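Hypothetical conserved protein (Geobacillus kaustophilus, PDB 2QYH) is of unknown function but belongs to the haloacid dehalogenase-like hydrolases and may act as a magnesium-dependent phosphatase. Local coordinates at residues D[239-242]-D[243-246]; D[27-30]-D[31-35]; D[20-23]-D[24-27]. One frame throughout, in Å; residues are numbered along the deposited sequence.

Contact 1 of 3, residues D[239-242]-D[243-246]; sequences TKPV and DKEG
Thr-239 reaches across to the far end of the loop, where its OG1 donates a hydrogen bond of 2.7 Å to Gly-246 O. With chi1 at -170°, OG1 stands opposite the backbone N, and it meets the carbonyl from a little off its plane, tilted by 18°; Thr-239 CG2 lies 3.4 Å from Gly-246 O. Lys-240 follows with an extended chain whose CD rests 3.7 Å from Lys-244 O before the ammonium departs to form a cation-pi contact with Tyr-249. Pro-241 contributes the acceptor around which the chain turns. Lys-244 N bonds to Pro-241 O at 3.0 Å, coming from above the carbonyl plane and not along a lone pair, while Gly-246 N makes a weak second bond to that oxygen. The proline ring and the Lys-244 aliphatic chain cross obliquely, Pro-241 CD lying 3.9 Å from Lys-244 CB. Val-242 occupies the first corner; its O accepts a hydrogen bond from a water that in turn accepts one from Glu-245 N, and its side chain packs on Asp-16 and Met-224. The backbone angles of Val-242 and Asp-243, with the Lys-244 N to Pro-241 O bond, define a type I beta-turn. It precedes Glu-245, the N-cap of helix 246-253, so the arrangement is a strand-to-helix loop at the edge of the Rossmann-like core of a HAD-type hydrolase.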
# COMPACT_ATOMS: atom_id res chain seq x y z
N THR D 239 27.49 0.45 -0.11
CA THR D 239 27.16 -0.05 -1.43
C THR D 239 26.81 1.10 -2.36
O THR D 239 26.90 2.26 -1.97
CB THR D 239 25.98 -1.04 -1.36
OG1 THR D 239 25.84 -1.70 -2.63
CG2 THR D 239 24.68 -0.32 -1.01
N LYS D 240 26.38 0.79 -3.58
CA LYS D 240 26.04 1.84 -4.53
C LYS D 240 24.74 2.51 -4.15
O LYS D 240 24.04 2.06 -3.24
CB LYS D 240 25.95 1.25 -5.93
CG LYS D 240 27.22 0.56 -6.36
CD LYS D 240 27.13 0.01 -7.75
CE LYS D 240 28.37 -0.81 -8.07
NZ LYS D 240 28.31 -1.44 -9.42
N PRO D 241 24.40 3.62 -4.81
CA PRO D 241 23.15 4.33 -4.50
C PRO D 241 21.96 3.42 -4.78
O PRO D 241 22.08 2.43 -5.52
CB PRO D 241 23.21 5.53 -5.43
CG PRO D 241 24.68 5.79 -5.55
CD PRO D 241 25.23 4.40 -5.75
N VAL D 242 20.80 3.76 -4.21
CA VAL D 242 19.60 2.95 -4.38
C VAL D 242 19.19 2.76 -5.84
O VAL D 242 18.73 1.69 -6.23
CB VAL D 242 18.42 3.54 -3.60
CG1 VAL D 242 18.08 4.93 -4.15
CG2 VAL D 242 17.21 2.61 -3.70
N ASP D 243 19.35 3.79 -6.66
CA ASP D 243 18.97 3.69 -8.06
C ASP D 243 20.08 3.12 -8.94
O ASP D 243 20.00 3.18 -10.16
CB ASP D 243 18.52 5.06 -8.58
CG ASP D 243 19.63 6.08 -8.55
OD1 ASP D 243 20.34 6.19 -7.53
OD2 ASP D 243 19.80 6.79 -9.56
N LYS D 244 21.10 2.55 -8.32
CA LYS D 244 22.21 1.95 -9.06
C LYS D 244 22.38 0.51 -8.64
O LYS D 244 23.50 0.01 -8.54
CB LYS D 244 23.51 2.72 -8.79
CG LYS D 244 23.50 4.14 -9.31
CD LYS D 244 23.35 4.15 -10.82
CE LYS D 244 23.24 5.57 -11.34
NZ LYS D 244 23.14 5.58 -12.83
N GLU D 245 21.26 -0.16 -8.38
CA GLU D 245 21.26 -1.55 -7.96
C GLU D 245 22.01 -1.69 -6.64
O GLU D 245 22.66 -2.71 -6.38
CB GLU D 245 21.90 -2.44 -9.03
CG GLU D 245 21.35 -2.21 -10.43
CD GLU D 245 21.59 -3.40 -11.33
OE1 GLU D 245 22.64 -4.06 -11.17
OE2 GLU D 245 20.74 -3.68 -12.20
N GLY D 246 21.91 -0.66 -5.81
CA GLY D 246 22.59 -0.66 -4.52
C GLY D 246 22.41 -1.93 -3.70
O GLY D 246 23.38 -2.53 -3.24
O HOH W 1 18.71 0.22 -8.80

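Contact 2 of 3, residues D[27-30]-D[31-35]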
# COMPACT_ATOMS: atom_id res chain seq x y z
N GLU D 27 14.65 -8.90 -7.49
CA GLU D 27 15.47 -10.09 -7.76
C GLU D 27 16.26 -10.42 -6.50
O GLU D 27 16.34 -11.58 -6.09
CB GLU D 27 16.46 -9.82 -8.89
CG GLU D 27 16.38 -10.75 -10.10
CD GLU D 27 16.17 -12.22 -9.75
OE1 GLU D 27 15.00 -12.63 -9.54
OE2 GLU D 27 17.16 -12.98 -9.70
N ALA D 28 16.87 -9.39 -5.91
CA ALA D 28 17.66 -9.55 -4.71
C ALA D 28 16.88 -10.33 -3.64
O ALA D 28 17.34 -11.38 -3.18
CB ALA D 28 18.05 -8.18 -4.17
N VAL D 29 15.71 -9.82 -3.27
CA VAL D 29 14.88 -10.45 -2.26
C VAL D 29 14.51 -11.88 -2.65
O VAL D 29 14.55 -12.80 -1.83
CB VAL D 29 13.58 -9.64 -1.99
CG1 VAL D 29 12.65 -10.43 -1.10
CG2 VAL D 29 13.93 -8.31 -1.32
N ARG D 30 14.18 -12.08 -3.92
CA ARG D 30 13.83 -13.41 -4.41
C ARG D 30 14.99 -14.37 -4.15
O ARG D 30 14.80 -15.43 -3.56
CB ARG D 30 13.52 -13.36 -5.90
CG ARG D 30 13.52 -14.72 -6.56
CD ARG D 30 13.35 -14.61 -8.06
NE ARG D 30 13.61 -15.89 -8.70
CZ ARG D 30 14.81 -16.32 -9.06
NH1 ARG D 30 14.93 -17.51 -9.63
NH2 ARG D 30 15.88 -15.56 -8.88
N ARG D 31 16.19 -13.98 -4.58
CA ARG D 31 17.39 -14.79 -4.41
C ARG D 31 17.67 -15.09 -2.94
O ARG D 31 18.00 -16.23 -2.60
CB ARG D 31 18.60 -14.09 -5.04
CG ARG D 31 18.60 -14.06 -6.57
CD ARG D 31 18.70 -15.47 -7.12
NE ARG D 31 19.91 -16.14 -6.65
CZ ARG D 31 21.13 -15.94 -7.17
NH1 ARG D 31 21.30 -15.10 -8.18
NH2 ARG D 31 22.17 -16.58 -6.65
N LEU D 32 17.54 -14.09 -2.07
CA LEU D 32 17.78 -14.31 -0.65
C LEU D 32 16.84 -15.37 -0.07
O LEU D 32 17.28 -16.30 0.60
CB LEU D 32 17.62 -13.01 0.13
CG LEU D 32 18.70 -11.94 -0.03
CD1 LEU D 32 18.38 -10.76 0.87
CD2 LEU D 32 20.06 -12.52 0.33
N LYS D 33 15.54 -15.21 -0.32
CA LYS D 33 14.54 -16.17 0.17
C LYS D 33 14.84 -17.58 -0.33
O LYS D 33 14.75 -18.55 0.41
CB LYS D 33 13.15 -15.74 -0.27
CG LYS D 33 12.55 -14.61 0.55
CD LYS D 33 11.53 -13.84 -0.26
CE LYS D 33 10.34 -13.42 0.58
NZ LYS D 33 9.43 -14.57 0.85
N GLN D 34 15.19 -17.68 -1.60
CA GLN D 34 15.50 -18.95 -2.22
C GLN D 34 16.64 -19.66 -1.46
O GLN D 34 16.63 -20.89 -1.31
CB GLN D 34 15.90 -18.70 -3.66
CG GLN D 34 15.79 -19.86 -4.59
CD GLN D 34 16.03 -19.45 -6.03
OE1 GLN D 34 17.12 -18.95 -6.36
NE2 GLN D 34 15.03 -19.63 -6.88
N SER D 35 17.61 -18.88 -1.00
CA SER D 35 18.77 -19.39 -0.27
C SER D 35 18.51 -19.67 1.20
O SER D 35 19.40 -20.11 1.92
CB SER D 35 19.93 -18.39 -0.36
OG SER D 35 20.49 -18.36 -1.66
O HOH W 2 19.77 -13.91 -10.69
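Arg-31 N bonds to Glu-27 O at 2.8 Å and 172°, and Leu-32, Lys-33 and Gln-34 repeat this four-residue spacing onto Ala-28, Val-29 and Arg-30. Glu-27 OE2 forms a salt bridge with Arg-30 NH2 at 3.0 Å, and a water donates to that OE2 at 2.9 Å while accepting from Arg-31 NH1, so Arg-30 binds the carboxylate directly and Arg-31 only through the water. Arg-30 NH1 has a second anion, Asp-115 of the second subunit. Residues 27-34 run to the C-terminal end of helix 23-34, the crossover helix of a beta-alpha-beta unit between strands 5-8 and 38-42. Around the Arg-30 guanidinium, Gln-34 sits over one face, its CD 4.2 Å above the plane and displaced toward the rim, the amide turned 76° against it. Both chains leave the helix with CG opposite the backbone N (chi1 164° for Arg-30), which sets them side by side. An alanine at Arg-30 removes the guanidinium, which would probably leave Glu-27 and the neighbouring subunit's Asp-115 without this cationic partner and the Gln-34 amide without the face it lies over, freer to turn. Val-29 CG1 runs beside Lys-33 CD at 3.7 Å, and Leu-32 and Ala-28 pack on Leu-251 of helix 246-253.

Contact 3 of 3, residues D[20-23]-D[24-27]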
# COMPACT_ATOMS: atom_id res chain seq x y z
N GLN D 20 10.19 4.60 -5.85
CA GLN D 20 10.10 3.51 -6.80
C GLN D 20 10.91 2.30 -6.34
O GLN D 20 11.99 2.44 -5.77
CB GLN D 20 10.58 3.97 -8.18
CG GLN D 20 9.77 5.13 -8.79
CD GLN D 20 8.30 4.79 -9.00
OE1 GLN D 20 7.96 3.87 -9.75
NE2 GLN D 20 7.42 5.53 -8.33
N LEU D 21 10.36 1.12 -6.60
CA LEU D 21 11.02 -0.12 -6.22
C LEU D 21 11.87 -0.64 -7.38
O LEU D 21 11.34 -1.06 -8.41
CB LEU D 21 9.97 -1.15 -5.82
CG LEU D 21 10.52 -2.50 -5.40
CD1 LEU D 21 11.40 -2.36 -4.17
CD2 LEU D 21 9.37 -3.39 -5.11
N PRO D 22 13.19 -0.62 -7.23
CA PRO D 22 14.05 -1.11 -8.31
C PRO D 22 13.82 -2.58 -8.65
O PRO D 22 13.63 -3.42 -7.76
CB PRO D 22 15.46 -0.87 -7.77
CG PRO D 22 15.29 0.27 -6.82
CD PRO D 22 14.00 -0.08 -6.12
N LEU D 23 13.83 -2.90 -9.94
CA LEU D 23 13.65 -4.27 -10.41
C LEU D 23 14.66 -5.24 -9.79
O LEU D 23 14.31 -6.36 -9.40
CB LEU D 23 13.79 -4.31 -11.94
CG LEU D 23 12.55 -4.37 -12.85
CD1 LEU D 23 11.37 -3.63 -12.28
CD2 LEU D 23 12.94 -3.80 -14.20
N SER D 24 15.92 -4.81 -9.67
CA SER D 24 16.96 -5.67 -9.11
C SER D 24 16.80 -5.94 -7.61
O SER D 24 17.39 -6.89 -7.09
CB SER D 24 18.35 -5.08 -9.39
OG SER D 24 18.52 -3.83 -8.76
N THR D 25 16.02 -5.11 -6.92
CA THR D 25 15.79 -5.32 -5.50
C THR D 25 14.79 -6.47 -5.37
O THR D 25 14.85 -7.27 -4.43
CB THR D 25 15.22 -4.04 -4.82
OG1 THR D 25 16.25 -3.04 -4.79
CG2 THR D 25 14.77 -4.32 -3.40
N ILE D 26 13.87 -6.55 -6.33
CA ILE D 26 12.89 -7.63 -6.36
C ILE D 26 13.65 -8.94 -6.60
O ILE D 26 13.35 -9.95 -5.98
CB ILE D 26 11.84 -7.43 -7.49
CG1 ILE D 26 10.91 -6.26 -7.13
CG2 ILE D 26 11.05 -8.71 -7.73
CD1 ILE D 26 9.82 -6.01 -8.14
N GLU D 27 14.65 -8.90 -7.49
CA GLU D 27 15.47 -10.09 -7.76
C GLU D 27 16.26 -10.42 -6.50
O GLU D 27 16.34 -11.58 -6.09
CB GLU D 27 16.46 -9.82 -8.89
CG GLU D 27 16.38 -10.75 -10.10
CD GLU D 27 16.17 -12.22 -9.75
OE1 GLU D 27 15.00 -12.63 -9.54
OE2 GLU D 27 17.16 -12.98 -9.70
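Pro-22 and Thr-25 meet where the chain enters helix 23-34, the helix that follows the first strand of the HAD core, and the pair marks its N-terminal end. Pro-22 holds the N-cap position, but what it offers to the first turn is its carbonyl. Thr-25 N donates to Pro-22 O at 3.0 Å with an N-H...O angle of 142°. This i to i+3 bond has the spacing of a first helical turn; its donor arrives 62° out of the carbonyl plane, not on a lone pair. Ile-26 N adds a weak bond to the same oxygen at 3.4 Å. The next acceptor, Leu-23 O, shows the change to regular helix: Glu-27 N reaches it at 3.2 Å and lies in its carbonyl plane, and Ile-26 N makes a weak contribution here as well. Ile-26 N is therefore shared between two carbonyls, and each of those carbonyls has two donors. Among the side-chain hydroxyls, Ser-24 OG is satisfied by a bound glycerol, probably from the crystallisation liquor; its residue also touches Glu-245 and Trp-248. Thr-25 OG1 is turned along the proline ring and lies 3.8 Å from Pro-22 CB, the two side chains running side by side in the same direction.

The apolar half of the contact belongs to Leu-21, which packs on Leu-57 of helix 51-57, as Ile-26 also does. With its CG set opposite the backbone N (chi1 180°), Leu-21 brings its two methyls to Ile-26 and Thr-25, crossing Ile-26 at about a right angle. Leu-21 CD2 lies 3.8 Å from Ile-26 CG1, with CD1 of the isoleucine only slightly farther. The other branch diverges toward the threonine methyl, Leu-21 CD1 lying 4.0 Å from Thr-25 CG2.

Following the chain from the N terminus, contact 3 comes first and joins the loop after strand 5-8 to the start of helix 23-34. Contact 2, helical up to its last residue, overlaps it at Glu-27, with centres about 12 Å apart, and carries the same helix to its end before strand 38-42. Contact 1, a turn and helix start, follows both far later in sequence, between strand 237-238 and helix 246-253. None encloses or crosses another. In space contact 1 returns to contact 3, where Glu-245 CA lies 3.6 Å from Ser-24 OG, while contacts 1 and 2 do not touch. Helix 246-253, which contact 1 starts, packs against helix 23-34.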